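Local coordinates for UPF0270 protein PA3463 (Pseudomonas aeruginosa, PDB 1Y0N) that is of unknown function and belongs to the uncharacterised UPF0270 protein family, at residues A[44-47]-A[51-54]. Residues are numbered along the deposited sequence; the frame is centred on the assembly and turned at random.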
ATOM      1  N   ARG A  44       2.024   8.040  -2.202  1.00 30.07           N
ATOM      2  CA  ARG A  44       0.790   8.163  -2.933  1.00 32.50           C
ATOM      3  C   ARG A  44       1.052   8.170  -4.449  1.00 31.12           C
ATOM      4  O   ARG A  44       0.238   7.663  -5.201  1.00 31.14           O
ATOM      5  CB  ARG A  44       0.049   9.472  -2.639  1.00 30.80           C
ATOM      6  CG  ARG A  44      -0.705   9.574  -1.366  1.00 36.32           C
ATOM      7  CD  ARG A  44      -1.588  10.894  -1.291  1.00 34.91           C
ATOM      8  NE  ARG A  44      -2.016  11.051   0.084  1.00 43.29           N
ATOM      9  CZ  ARG A  44      -3.043  10.410   0.634  1.00 45.00           C
ATOM     10  NH1 ARG A  44      -3.774   9.547  -0.084  1.00 37.85           N
ATOM     11  NH2 ARG A  44      -3.317  10.620   1.928  1.00 46.81           N
ATOM     12  N   HIS A  45       2.109   8.853  -4.855  1.00 30.52           N
ATOM     13  CA  HIS A  45       2.537   8.868  -6.271  1.00 31.68           C
ATOM     14  C   HIS A  45       2.924   7.448  -6.712  1.00 30.01           C
ATOM     15  O   HIS A  45       2.562   7.017  -7.810  1.00 30.12           O
ATOM     16  CB  HIS A  45       3.719   9.795  -6.438  1.00 30.48           C
ATOM     17  CG  HIS A  45       4.075  10.076  -7.865  1.00 34.99           C
ATOM     18  ND1 HIS A  45       3.217  10.695  -8.737  1.00 36.43           N
ATOM     19  CD2 HIS A  45       5.223   9.854  -8.553  1.00 36.99           C
ATOM     20  CE1 HIS A  45       3.813  10.841  -9.908  1.00 38.75           C
ATOM     21  NE2 HIS A  45       5.021  10.317  -9.828  1.00 37.88           N
ATOM     22  N   ALA A  46       3.678   6.763  -5.857  1.00 29.16           N
ATOM     23  CA  ALA A  46       4.118   5.376  -6.089  1.00 28.16           C
ATOM     24  C   ALA A  46       2.866   4.483  -6.257  1.00 29.24           C
ATOM     25  O   ALA A  46       2.830   3.621  -7.159  1.00 26.83           O
ATOM     26  CB  ALA A  46       4.980   4.894  -4.954  1.00 28.02           C
ATOM     27  N   LEU A  47       1.799   4.739  -5.454  1.00 29.03           N
ATOM     28  CA  LEU A  47       0.525   3.976  -5.619  1.00 28.44           C
ATOM     29  C   LEU A  47      -0.144   4.287  -6.954  1.00 29.01           C
ATOM     30  O   LEU A  47      -0.624   3.344  -7.703  1.00 26.63           O
ATOM     31  CB  LEU A  47      -0.483   4.300  -4.482  1.00 29.57           C
ATOM     32  CG  LEU A  47      -0.215   3.697  -3.106  1.00 31.12           C
ATOM     33  CD1 LEU A  47      -1.203   4.447  -2.206  1.00 29.62           C
ATOM     34  CD2 LEU A  47      -0.535   2.176  -3.223  1.00 28.62           C
ATOM     35  N   GLU A  51       3.751   1.299  -8.547  1.00 30.77           N
ATOM     36  CA  GLU A  51       5.033   0.803  -8.034  1.00 31.95           C
ATOM     37  C   GLU A  51       4.991   0.410  -6.555  1.00 30.13           C
ATOM     38  O   GLU A  51       5.879  -0.258  -6.094  1.00 30.23           O
ATOM     39  CB  GLU A  51       6.150   1.826  -8.348  1.00 32.07           C
ATOM     40  CG  GLU A  51       6.275   1.911  -9.937  1.00 35.60           C
ATOM     41  CD  GLU A  51       7.177   3.069 -10.459  1.00 37.17           C
ATOM     42  OE1 GLU A  51       7.381   4.076  -9.693  1.00 36.91           O
ATOM     43  OE2 GLU A  51       7.652   2.940 -11.638  1.00 40.49           O
ATOM     44  N   ALA A  52       3.918   0.842  -5.858  1.00 29.57           N
ATOM     45  CA  ALA A  52       3.453   0.313  -4.544  1.00 29.61           C
ATOM     46  C   ALA A  52       2.050  -0.165  -4.791  1.00 28.57           C
ATOM     47  O   ALA A  52       1.379   0.356  -5.666  1.00 29.94           O
ATOM     48  CB  ALA A  52       3.443   1.449  -3.439  1.00 26.48           C
ATOM     49  N   VAL A  53       1.661  -1.216  -4.064  1.00 28.88           N
ATOM     50  CA  VAL A  53       0.358  -1.816  -4.161  1.00 28.48           C
ATOM     51  C   VAL A  53      -0.144  -2.075  -2.732  1.00 29.91           C
ATOM     52  O   VAL A  53       0.616  -1.896  -1.732  1.00 28.99           O
ATOM     53  CB  VAL A  53       0.383  -3.186  -4.970  1.00 29.94           C
ATOM     54  CG1 VAL A  53       0.911  -2.975  -6.433  1.00 28.23           C
ATOM     55  CG2 VAL A  53       1.256  -4.228  -4.222  1.00 28.32           C
ATOM     56  N   ILE A  54      -1.422  -2.451  -2.640  1.00 29.37           N
ATOM     57  CA  ILE A  54      -2.007  -2.789  -1.362  1.00 32.04           C
ATOM     58  C   ILE A  54      -2.459  -4.235  -1.373  1.00 31.72           C
ATOM     59  O   ILE A  54      -3.240  -4.620  -2.206  1.00 31.05           O
ATOM     60  CB  ILE A  54      -3.184  -1.872  -1.017  1.00 32.08           C
ATOM     61  CG1 ILE A  54      -2.610  -0.439  -0.861  1.00 32.36           C
ATOM     62  CG2 ILE A  54      -3.847  -2.349   0.319  1.00 35.00           C
ATOM     63  CD1 ILE A  54      -3.575   0.587  -1.080  1.00 35.74           C
TER
HETATM   64  O   HOH W   1      -1.005   0.778  -6.931  1.00 35.27           O
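Ala46 and Leu47, in the last turn of helix 36-48, meet Glu51, Ala52 and Ile54 in a helix-to-strand turn, where the chain leaves the helix and enters strand 52-56, the middle strand of a three-stranded antiparallel sheet. Two backbone bonds of unequal quality cross the turn, both ending on the carbonyl of Ala46. The main donor is Glu51 N, 2.9 Å from Ala46 O, approaching somewhat tilted from the carbonyl plane and with a bent N-H...O angle of 138°; the bond runs from residue i+5 back to residue i, past the i+4 spacing of an alpha-helix. Ala52 N is the weaker, secondary arm, 3.3 Å from Ala46 O: its angle of 161° is straighter, yet it stands well above the carbonyl plane, on the same face as Glu51 N. A water bridges two further carbonyls, donating to Leu47 O and Ala52 O at 2.7 Å each.

Beside this polar seam the side chains close up. The methyl of Ala52 points at the helix, its CB 4.1 Å from Ala46 CB and 4.0 Å from Leu47 CD2. Although Leu47 starts away from the strand, CG sits anti to its carbonyl carbon (chi1 -75°) and the CD2 branch swings back, passing over the Ala52 carbonyl and reaching Ile54 CD1 at 4.0 Å. Leu15 and Leu19 of helix 12-24 and Leu65 of strand 63-67 also pack on Leu47, carrying the contact into the hydrophobic core. On the outer side, Glu51 extends its carboxylate to a salt bridge with Arg49.

The shared carbonyl and the bridging water thus meet the polar needs of backbone groups at the turn, while Ala46, Ala52, Leu47 and Ile54 pack beside them.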